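Local coordinates for uncharacterized protein (Bacteroides ovatus, PDB 4FS7), which is of unknown function but, as an extracellular leucine-rich repeat protein of the BspA type, probably binds other proteins, at residues 3-8 with 24-29; 73-78 with 96-101; 143-148 with 164-169; 308-313 with 330-335. One frame throughout, in Å; residues are numbered along the deposited sequence.

Contact 1. Residues 3-8 with 24-29; sequences DFVIDE and GLREFL
Glu8 and Arg26 join the segments twice, once through the backbone and once through their charged ends. The close-packed part is the backbone bond from Arg26 N to Glu8 O, 2.8 Å long and nearly straight at 168°. Leu25 lies against the same oxygen: its CD2 comes to 3.4 Å from Glu8 O, and its CA-H points there too. The outer part is a salt bridge at an exposed surface. Arg26 grips the carboxylate side-on, with NE 3.1 Å from Glu8 OE1 and NH2 3.0 Å from Glu8 OE2. The fit is skewed, because the two planes stand 66° apart: OE1 lies in the guanidinium plane but is met from above the carboxylate, whereas OE2 is approached on its syn side. A bend at chi2 (-64°) folds the Glu8 chain so that both oxygens reach the guanidinium. On the loose side Val5 CG1 only grazes Arg26 CD at 4.4 Å. The bond and salt bridge tie the loop after strand 4-6 to the end of strand 19-25, flanking strand 9-13 in an antiparallel beta meander at the N-terminal end of the leucine-rich repeat fold.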
# COMPACT_ATOMS: atom_id res chain seq x y z
N ASP A 3 40.75 0.04 -11.64
CA ASP A 3 42.04 0.66 -11.99
C ASP A 3 43.20 0.16 -11.12
O ASP A 3 44.31 -0.08 -11.64
CB ASP A 3 41.97 2.20 -12.01
CG ASP A 3 41.03 2.74 -13.08
OD1 ASP A 3 41.05 2.24 -14.24
OD2 ASP A 3 40.31 3.72 -12.83
N PHE A 4 42.99 0.02 -9.82
CA PHE A 4 43.99 -0.59 -8.93
C PHE A 4 43.35 -1.13 -7.67
O PHE A 4 42.16 -0.90 -7.44
CB PHE A 4 45.12 0.42 -8.62
CG PHE A 4 44.67 1.63 -7.84
CD1 PHE A 4 44.16 2.72 -8.46
CD2 PHE A 4 44.80 1.65 -6.46
CE1 PHE A 4 43.75 3.83 -7.72
CE2 PHE A 4 44.39 2.75 -5.73
CZ PHE A 4 43.88 3.83 -6.36
N VAL A 5 44.14 -1.87 -6.89
CA VAL A 5 43.73 -2.56 -5.66
C VAL A 5 44.65 -2.15 -4.53
O VAL A 5 45.87 -2.06 -4.73
CB VAL A 5 43.82 -4.10 -5.82
CG1 VAL A 5 43.28 -4.82 -4.59
CG2 VAL A 5 43.15 -4.57 -7.13
N ILE A 6 44.09 -1.86 -3.36
CA ILE A 6 44.85 -1.66 -2.12
C ILE A 6 44.23 -2.55 -1.06
O ILE A 6 43.02 -2.44 -0.82
CB ILE A 6 44.87 -0.20 -1.64
CG1 ILE A 6 45.45 0.71 -2.72
CG2 ILE A 6 45.60 -0.06 -0.30
CD1 ILE A 6 46.92 0.52 -3.03
N ASP A 7 45.02 -3.43 -0.44
CA ASP A 7 44.51 -4.41 0.51
C ASP A 7 43.33 -5.16 -0.15
O ASP A 7 43.48 -5.73 -1.25
CB ASP A 7 44.20 -3.76 1.86
CG ASP A 7 45.44 -3.11 2.49
OD1 ASP A 7 46.51 -3.76 2.46
OD2 ASP A 7 45.39 -1.96 2.99
N GLU A 8 42.16 -5.16 0.50
CA GLU A 8 41.04 -5.95 0.01
C GLU A 8 40.12 -5.20 -0.95
O GLU A 8 39.13 -5.75 -1.41
CB GLU A 8 40.21 -6.49 1.20
CG GLU A 8 40.99 -7.40 2.15
CD GLU A 8 41.48 -8.69 1.50
OE1 GLU A 8 40.79 -9.23 0.59
OE2 GLU A 8 42.56 -9.18 1.91
N GLY A 24 34.77 -1.90 -5.68
CA GLY A 24 34.48 -3.28 -5.33
C GLY A 24 35.48 -3.84 -4.34
O GLY A 24 36.29 -3.11 -3.76
N LEU A 25 35.41 -5.15 -4.17
CA LEU A 25 36.34 -5.93 -3.38
C LEU A 25 37.18 -6.82 -4.27
O LEU A 25 36.76 -7.22 -5.33
CB LEU A 25 35.61 -6.84 -2.40
CG LEU A 25 34.92 -6.16 -1.24
CD1 LEU A 25 34.13 -7.17 -0.43
CD2 LEU A 25 35.95 -5.45 -0.37
N ARG A 26 38.39 -7.09 -3.79
CA ARG A 26 39.23 -8.14 -4.32
C ARG A 26 38.43 -9.45 -4.39
O ARG A 26 37.77 -9.85 -3.42
CB ARG A 26 40.46 -8.27 -3.42
CG ARG A 26 41.52 -9.18 -3.90
CD ARG A 26 42.78 -8.95 -3.11
NE ARG A 26 42.73 -9.62 -1.81
CZ ARG A 26 43.59 -10.56 -1.38
NH1 ARG A 26 44.60 -10.97 -2.14
NH2 ARG A 26 43.44 -11.09 -0.17
N GLU A 27 38.51 -10.10 -5.54
CA GLU A 27 37.78 -11.34 -5.78
C GLU A 27 38.73 -12.46 -6.16
O GLU A 27 39.64 -12.26 -6.98
CB GLU A 27 36.77 -11.12 -6.90
CG GLU A 27 35.66 -10.13 -6.53
CD GLU A 27 34.67 -9.94 -7.65
OE1 GLU A 27 35.01 -9.27 -8.66
OE2 GLU A 27 33.54 -10.46 -7.52
N PHE A 28 38.54 -13.61 -5.54
CA PHE A 28 39.26 -14.82 -6.00
C PHE A 28 38.44 -15.55 -7.07
O PHE A 28 37.21 -15.75 -6.90
CB PHE A 28 39.61 -15.71 -4.80
CG PHE A 28 40.51 -15.03 -3.81
CD1 PHE A 28 39.98 -14.26 -2.78
CD2 PHE A 28 41.89 -15.11 -3.93
CE1 PHE A 28 40.80 -13.61 -1.88
CE2 PHE A 28 42.72 -14.46 -3.03
CZ PHE A 28 42.17 -13.71 -2.00
N LEU A 29 39.09 -15.90 -8.18
CA LEU A 29 38.42 -16.59 -9.29
C LEU A 29 38.08 -18.03 -8.95
O LEU A 29 37.13 -18.60 -9.50
CB LEU A 29 39.27 -16.55 -10.56
CG LEU A 29 39.21 -15.18 -11.24
CD1 LEU A 29 40.24 -15.06 -12.33
CD2 LEU A 29 37.80 -14.91 -11.78

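Contact 2. Residues 73-78 with 96-101; sequences VTEIKI and LEIINI
Glu75 lays its CG and carboxylate over Ile98, with Glu75 OE2 3.4 Å from Ile98 CG2 in one of the two conformers of Ile98. This is one rung of the parallel beta ladder that joins successive coils of the leucine-rich repeat solenoid; strand 42-45 borders 73-77 across its other edge. An extended chain with CG anti to the backbone N (chi1 172°) carries the Glu75 carboxylate obliquely across the CG2 branch. On the face bearing Ile76 and Ile99 the contact is apolar and buried. Ile76 CG1 meets Leu96 CD1 at 3.8 Å, the two chains crossing near a right angle, while Ile76 and Ile99 lie side by side and point the same way; Phe90 packs against both. Thr74 O accepts two amides, Glu97 N from above the carbonyl plane and Ile98 N within it, and farther along Ile76 N bonds to Ile98 O at 3.0 Å. Beyond the strands the Asn100 amide takes over from the backbone. A water also gives hydrogen bonds to Ile76 O and Asn100 OD1, linking the strand carbonyl to the side-chain amide. Asn100 OD1 receives Ile78 N on a lone pair at 2.9 Å, and Asn100 ND2 returns a nearly straight bond (175°) to Ile78 O, also 2.9 Å.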
# COMPACT_ATOMS: atom_id res chain seq x y z
N VAL A 73 29.91 -10.26 2.94
CA VAL A 73 30.32 -9.10 3.75
C VAL A 73 29.38 -8.89 4.95
O VAL A 73 28.16 -8.86 4.77
CB VAL A 73 30.40 -7.84 2.88
CG1 VAL A 73 30.64 -6.61 3.74
CG2 VAL A 73 31.53 -7.96 1.88
N THR A 74 29.92 -8.72 6.17
CA THR A 74 29.10 -8.50 7.33
C THR A 74 29.12 -7.07 7.86
O THR A 74 28.19 -6.66 8.54
CB THR A 74 29.43 -9.49 8.45
OG1 THR A 74 30.74 -9.24 8.96
CG2 THR A 74 29.28 -10.96 7.94
N GLU A 75 30.19 -6.34 7.58
CA GLU A 75 30.33 -4.96 8.04
C GLU A 75 31.11 -4.16 7.00
O GLU A 75 32.12 -4.66 6.49
CB GLU A 75 31.09 -4.91 9.37
CG GLU A 75 31.43 -3.49 9.81
CD GLU A 75 31.99 -3.38 11.23
OE1 GLU A 75 32.33 -4.41 11.85
OE2 GLU A 75 32.13 -2.22 11.69
N ILE A 76 30.65 -2.93 6.71
CA ILE A 76 31.41 -1.99 5.90
C ILE A 76 31.56 -0.71 6.71
O ILE A 76 30.60 -0.19 7.28
CB ILE A 76 30.68 -1.69 4.56
CG1 ILE A 76 30.48 -2.99 3.75
CG2 ILE A 76 31.41 -0.61 3.77
CD1 ILE A 76 29.64 -2.88 2.51
N LYS A 77 32.81 -0.27 6.81
CA LYS A 77 33.19 0.97 7.48
C LYS A 77 33.50 2.00 6.41
O LYS A 77 34.44 1.82 5.61
CB LYS A 77 34.39 0.72 8.38
CG LYS A 77 34.19 -0.39 9.44
CD LYS A 77 35.41 -0.55 10.32
CE LYS A 77 35.06 -1.00 11.70
NZ LYS A 77 36.13 -0.62 12.68
N ILE A 78 32.75 3.09 6.38
CA ILE A 78 32.87 4.11 5.37
C ILE A 78 33.46 5.37 5.99
O ILE A 78 32.93 5.88 6.96
CB ILE A 78 31.50 4.43 4.72
CG1 ILE A 78 30.82 3.17 4.17
CG2 ILE A 78 31.67 5.46 3.62
CD1 ILE A 78 29.48 3.39 3.39
N LEU A 96 25.11 -8.40 5.24
CA LEU A 96 25.55 -7.11 5.76
C LEU A 96 24.72 -6.74 7.01
O LEU A 96 23.50 -6.63 6.90
CB LEU A 96 25.44 -6.01 4.69
CG LEU A 96 25.85 -4.59 5.07
CD1 LEU A 96 27.38 -4.53 5.38
CD2 LEU A 96 25.45 -3.59 3.97
N GLU A 97 25.39 -6.52 8.16
CA GLU A 97 24.73 -6.23 9.43
C GLU A 97 25.05 -4.83 9.96
O GLU A 97 24.24 -4.23 10.63
CB GLU A 97 25.12 -7.24 10.49
CG GLU A 97 24.70 -8.67 10.21
CD GLU A 97 25.19 -9.65 11.29
OE1 GLU A 97 25.29 -9.23 12.44
OE2 GLU A 97 25.49 -10.83 10.98
N ILE A 98 26.24 -4.33 9.63
CA ILE A 98 26.82 -3.12 10.21
C ILE A 98 27.29 -2.19 9.07
O ILE A 98 28.19 -2.59 8.31
CB ILE A 98 28.07 -3.45 11.11
CG1 ILE A 98 27.69 -4.31 12.31
CG2 ILE A 98 28.77 -2.17 11.58
CD1 ILE A 98 26.39 -3.88 12.89
N ILE A 99 26.73 -0.98 8.95
CA ILE A 99 27.22 0.02 7.96
C ILE A 99 26.87 1.40 8.46
O ILE A 99 25.84 1.58 9.11
CB ILE A 99 26.63 -0.21 6.55
CG1 ILE A 99 27.46 0.55 5.51
CG2 ILE A 99 25.13 0.10 6.51
CD1 ILE A 99 27.17 0.13 4.03
N ASN A 100 27.76 2.35 8.21
CA ASN A 100 27.52 3.76 8.51
C ASN A 100 27.43 4.58 7.22
O ASN A 100 28.12 4.27 6.24
CB ASN A 100 28.66 4.33 9.39
CG ASN A 100 29.97 4.41 8.65
OD1 ASN A 100 30.52 3.36 8.28
ND2 ASN A 100 30.49 5.61 8.45
N ILE A 101 26.63 5.63 7.24
CA ILE A 101 26.53 6.55 6.12
C ILE A 101 27.09 7.89 6.57
O ILE A 101 26.57 8.53 7.47
CB ILE A 101 25.10 6.76 5.64
CG1 ILE A 101 24.39 5.42 5.44
CG2 ILE A 101 25.11 7.54 4.32
CD1 ILE A 101 25.07 4.55 4.43
O HOH W 1 30.29 0.69 9.90

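Contact 3. Residues 143-148 with 164-169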
# COMPACT_ATOMS: atom_id res chain seq x y z
N GLU A 143 13.35 -0.01 13.21
CA GLU A 143 12.94 1.36 13.26
C GLU A 143 13.77 2.11 12.27
O GLU A 143 14.91 1.75 11.95
CB GLU A 143 13.09 1.91 14.66
CG GLU A 143 14.45 2.04 15.22
CD GLU A 143 14.35 2.76 16.57
OE1 GLU A 143 14.14 2.07 17.58
OE2 GLU A 143 14.39 4.01 16.61
N ILE A 144 13.21 3.19 11.77
CA ILE A 144 13.98 4.17 10.99
C ILE A 144 13.39 5.57 11.15
O ILE A 144 12.15 5.74 11.16
CB ILE A 144 14.12 3.78 9.50
CG1 ILE A 144 15.23 4.63 8.84
CG2 ILE A 144 12.78 3.90 8.81
CD1 ILE A 144 15.64 4.22 7.50
N THR A 145 14.28 6.54 11.35
CA THR A 145 13.90 7.95 11.36
C THR A 145 14.42 8.65 10.12
O THR A 145 15.62 8.58 9.79
CB THR A 145 14.41 8.61 12.65
OG1 THR A 145 13.79 7.97 13.77
CG2 THR A 145 14.10 10.11 12.69
N ILE A 146 13.50 9.26 9.40
CA ILE A 146 13.82 9.97 8.14
C ILE A 146 14.05 11.43 8.48
O ILE A 146 13.18 12.07 9.02
CB ILE A 146 12.67 9.94 7.09
CG1 ILE A 146 12.15 8.52 6.83
CG2 ILE A 146 13.12 10.62 5.77
CD1 ILE A 146 13.21 7.49 6.42
N PRO A 147 15.25 11.98 8.17
CA PRO A 147 15.55 13.36 8.47
C PRO A 147 14.54 14.35 7.87
O PRO A 147 13.98 14.11 6.78
CB PRO A 147 16.96 13.53 7.87
CG PRO A 147 17.58 12.22 7.96
CD PRO A 147 16.45 11.28 7.66
N GLU A 148 14.34 15.47 8.56
CA GLU A 148 13.30 16.45 8.22
C GLU A 148 13.43 17.01 6.83
O GLU A 148 12.47 17.43 6.23
CB GLU A 148 13.25 17.58 9.27
CG GLU A 148 14.37 18.63 9.22
CD GLU A 148 14.32 19.66 10.35
OE1 GLU A 148 13.29 20.38 10.48
OE2 GLU A 148 15.32 19.71 11.10
N LEU A 164 10.03 -4.02 10.37
CA LEU A 164 9.83 -2.59 10.66
C LEU A 164 8.59 -2.37 11.53
O LEU A 164 7.48 -2.78 11.16
CB LEU A 164 9.69 -1.81 9.37
CG LEU A 164 9.65 -0.30 9.45
CD1 LEU A 164 10.99 0.30 9.95
CD2 LEU A 164 9.32 0.28 8.05
N GLU A 165 8.79 -1.75 12.69
CA GLU A 165 7.76 -1.44 13.64
C GLU A 165 7.60 0.04 13.91
O GLU A 165 6.59 0.45 14.48
CB GLU A 165 8.05 -2.14 14.98
CG GLU A 165 8.05 -3.67 14.94
CD GLU A 165 8.21 -4.31 16.30
OE1 GLU A 165 7.65 -3.80 17.29
OE2 GLU A 165 8.87 -5.35 16.37
N TYR A 166 8.57 0.86 13.52
CA TYR A 166 8.49 2.28 13.78
C TYR A 166 9.10 3.00 12.61
O TYR A 166 10.25 2.70 12.24
CB TYR A 166 9.22 2.64 15.05
CG TYR A 166 9.17 4.13 15.26
CD1 TYR A 166 8.00 4.74 15.71
CD2 TYR A 166 10.25 4.94 14.90
CE1 TYR A 166 7.93 6.11 15.90
CE2 TYR A 166 10.18 6.33 15.08
CZ TYR A 166 9.03 6.90 15.57
OH TYR A 166 8.99 8.26 15.71
N VAL A 167 8.39 3.96 12.03
CA VAL A 167 8.97 4.87 11.03
C VAL A 167 8.52 6.29 11.27
O VAL A 167 7.36 6.53 11.51
CB VAL A 167 8.65 4.40 9.58
CG1 VAL A 167 7.18 4.19 9.35
CG2 VAL A 167 9.25 5.35 8.55
N SER A 168 9.48 7.22 11.28
CA SER A 168 9.21 8.65 11.36
C SER A 168 9.47 9.29 10.01
O SER A 168 10.62 9.46 9.62
CB SER A 168 10.07 9.27 12.45
OG SER A 168 9.83 10.68 12.48
N LEU A 169 8.42 9.64 9.28
CA LEU A 169 8.47 10.30 7.99
C LEU A 169 8.70 11.79 8.18
O LEU A 169 8.36 12.33 9.22
CB LEU A 169 7.17 10.08 7.22
CG LEU A 169 6.93 8.67 6.70
CD1 LEU A 169 5.48 8.47 6.29
CD2 LEU A 169 7.87 8.38 5.51
O HOH W 2 11.64 9.51 15.60
O HOH W 3 11.45 12.40 11.02
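With chi1 at 177°, the Tyr166 ring swings away from its own backbone N and runs along the exposed face of the sheet beside Glu143 and Thr145. Its edge, not its face, turns to the neighbouring strand: Glu143 CB and, in one of the two conformers of Thr145, Thr145 OG1 lie near the ring plane, the latter 4.2 Å from Tyr166 CE2. A water in the ring plane, at its edge, links Tyr166 OH and that Thr145 OG1. On the buried face Ile144 has its CG1 anti to the backbone N (chi1 -165°), leaving CG2 to meet Val167 CG2 at 3.8 Å and Leu164 CD1 at 4.2 Å. Phe158 packs on Ile144 and Ile146 from within the solenoid. Between the faces, strands 143-145 and 166-168 run parallel, 5° apart, in a regular ladder of the leucine-rich repeat region. Ile144 N bonds to Tyr166 O at 3.0 Å, Ser168 N to Ile144 O at 3.1 Å and Ile146 N to Ser168 O at 2.9 Å. A second water donates to Ile146 O and is bonded to Ser168 OG. The chemistry thus divides by face: methyl groups pack on the inner side, while the outer one joins neighbouring coils through hydroxyls and water.

Contact 4. Residues 308-313 with 330-335; sequences VKFIGE and LVEEIG
Lys309, Ile311 and Phe310 lose the most surface to the opposite coil, and each does so differently. Lys309 stretches beside Leu330, pointing the same way, with Lys309 CE 4.2 Å from Leu330 CD1; its carbonyl O takes a nearly straight bond (175°) from Glu332 N. Ile311 is inward-facing: its CG1 touches Val331 CG1 at 4.4 Å, and Phe316 and Val288 pack on it too. Its backbone fixes the parallel register, Ile311 N bonding to Glu333 O at 3.0 Å and Gly335 N to Ile311 O at 2.8 Å. Phe310 lies on the outer face with CG anti to its carbonyl carbon (chi1 -56°), which brings the ring over to two glutamates. Glu333 OE2 sits at the ring edge, 3.4 Å from Phe310 CE2, its carboxylate almost perpendicular to the ring at 86°. Glu332 OE1 approaches obliquely, 3.6 Å from Phe310 CZ. The main polar partner of both acids is Arg355, which bridges Glu332 OE1 and Glu333 OE2 from farther along the chain. Such placement implies that the ring's weakly positive edge probably favours the Glu333 carboxylate, while the arginine probably offsets the repulsion expected between two neighbouring acids.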
# COMPACT_ATOMS: atom_id res chain seq x y z
N VAL A 308 -27.93 7.49 -1.91
CA VAL A 308 -27.54 6.36 -2.77
C VAL A 308 -28.61 6.12 -3.83
O VAL A 308 -29.78 5.87 -3.52
CB VAL A 308 -27.28 5.09 -1.96
CG1 VAL A 308 -26.90 3.96 -2.91
CG2 VAL A 308 -26.23 5.35 -0.88
N LYS A 309 -28.20 6.12 -5.08
CA LYS A 309 -29.12 5.94 -6.19
C LYS A 309 -28.84 4.81 -7.15
O LYS A 309 -29.70 4.43 -7.93
CB LYS A 309 -29.23 7.25 -6.97
CG LYS A 309 -29.84 8.39 -6.07
CD LYS A 309 -30.12 9.70 -6.75
CE LYS A 309 -30.47 10.76 -5.67
NZ LYS A 309 -30.90 12.05 -6.26
N PHE A 310 -27.64 4.25 -7.10
CA PHE A 310 -27.26 3.14 -8.01
C PHE A 310 -26.52 2.08 -7.26
O PHE A 310 -25.57 2.37 -6.51
CB PHE A 310 -26.39 3.65 -9.15
CG PHE A 310 -27.04 4.74 -9.94
CD1 PHE A 310 -26.94 6.08 -9.56
CD2 PHE A 310 -27.83 4.43 -11.03
CE1 PHE A 310 -27.59 7.09 -10.28
CE2 PHE A 310 -28.45 5.42 -11.76
CZ PHE A 310 -28.34 6.76 -11.37
N ILE A 311 -26.90 0.82 -7.45
CA ILE A 311 -26.19 -0.32 -6.88
C ILE A 311 -25.49 -1.05 -8.04
O ILE A 311 -26.13 -1.59 -8.93
CB ILE A 311 -27.13 -1.35 -6.18
CG1 ILE A 311 -28.14 -0.66 -5.24
CG2 ILE A 311 -26.27 -2.43 -5.47
CD1 ILE A 311 -27.46 0.08 -4.08
N GLY A 312 -24.15 -0.99 -8.05
CA GLY A 312 -23.38 -1.49 -9.12
C GLY A 312 -23.39 -2.98 -9.31
O GLY A 312 -23.73 -3.74 -8.42
N GLU A 313 -22.92 -3.39 -10.48
CA GLU A 313 -22.75 -4.78 -10.83
C GLU A 313 -21.99 -5.54 -9.75
O GLU A 313 -20.92 -5.12 -9.29
CB GLU A 313 -22.01 -4.85 -12.16
CG GLU A 313 -21.98 -6.19 -12.80
CD GLU A 313 -21.82 -6.18 -14.34
OE1 GLU A 313 -22.44 -5.36 -15.10
OE2 GLU A 313 -21.11 -7.09 -14.80
N LEU A 330 -34.89 6.69 -3.46
CA LEU A 330 -34.58 7.21 -4.79
C LEU A 330 -33.66 6.26 -5.61
O LEU A 330 -33.13 6.66 -6.65
CB LEU A 330 -33.99 8.62 -4.69
CG LEU A 330 -34.95 9.66 -4.10
CD1 LEU A 330 -34.17 10.93 -3.78
CD2 LEU A 330 -36.07 9.94 -5.12
N VAL A 331 -33.47 5.04 -5.16
CA VAL A 331 -32.66 4.08 -5.95
C VAL A 331 -33.26 3.88 -7.34
O VAL A 331 -34.46 3.60 -7.47
CB VAL A 331 -32.46 2.78 -5.19
CG1 VAL A 331 -31.71 1.74 -6.11
CG2 VAL A 331 -31.61 2.96 -3.95
N GLU A 332 -32.42 4.02 -8.35
CA GLU A 332 -32.85 3.92 -9.75
C GLU A 332 -32.49 2.60 -10.43
O GLU A 332 -33.22 2.18 -11.33
CB GLU A 332 -32.23 5.05 -10.57
CG GLU A 332 -32.67 6.46 -10.09
CD GLU A 332 -32.21 7.59 -10.98
OE1 GLU A 332 -31.84 7.39 -12.17
OE2 GLU A 332 -32.27 8.73 -10.47
N GLU A 333 -31.37 2.01 -10.09
CA GLU A 333 -30.85 0.83 -10.78
C GLU A 333 -30.20 -0.12 -9.81
O GLU A 333 -29.46 0.34 -8.91
CB GLU A 333 -29.80 1.20 -11.85
CG GLU A 333 -30.29 2.27 -12.85
CD GLU A 333 -29.28 2.67 -13.93
OE1 GLU A 333 -28.28 1.95 -14.15
OE2 GLU A 333 -29.49 3.72 -14.57
N ILE A 334 -30.45 -1.41 -10.02
CA ILE A 334 -29.74 -2.50 -9.39
C ILE A 334 -29.01 -3.24 -10.49
O ILE A 334 -29.63 -3.63 -11.47
CB ILE A 334 -30.75 -3.51 -8.65
CG1 ILE A 334 -31.46 -2.80 -7.48
CG2 ILE A 334 -30.04 -4.77 -8.18
CD1 ILE A 334 -32.69 -3.57 -6.90
N GLY A 335 -27.69 -3.40 -10.38
CA GLY A 335 -26.90 -3.97 -11.43
C GLY A 335 -26.95 -5.46 -11.61
O GLY A 335 -27.60 -6.21 -10.88
O HOH W 4 -32.16 6.91 -2.47

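The four contacts follow one another along the chain, each closing before the next opens, and trace the elongated solenoid from its N-terminal end. Contacts 1 and 2 have centres 17 Å apart and touch directly, Leu25 CD1 meeting Val73 CG2 at 3.6 Å, so the terminal meander packs onto the parallel sheet of 42-45, 73-77 and 98-99. Contact 3 lies 20 Å from contact 2 between centres, on the parallel pair 143-145 and 166-168. Contact 4 is 44 Å from contact 3 and 70 Å from contact 1. Contacts 2 and 3 join equivalent strands of successive coils, whereas contact 4 joins the second, short strand of its coils; all three are parallel pairings between adjacent coils, which extend the protein in one direction.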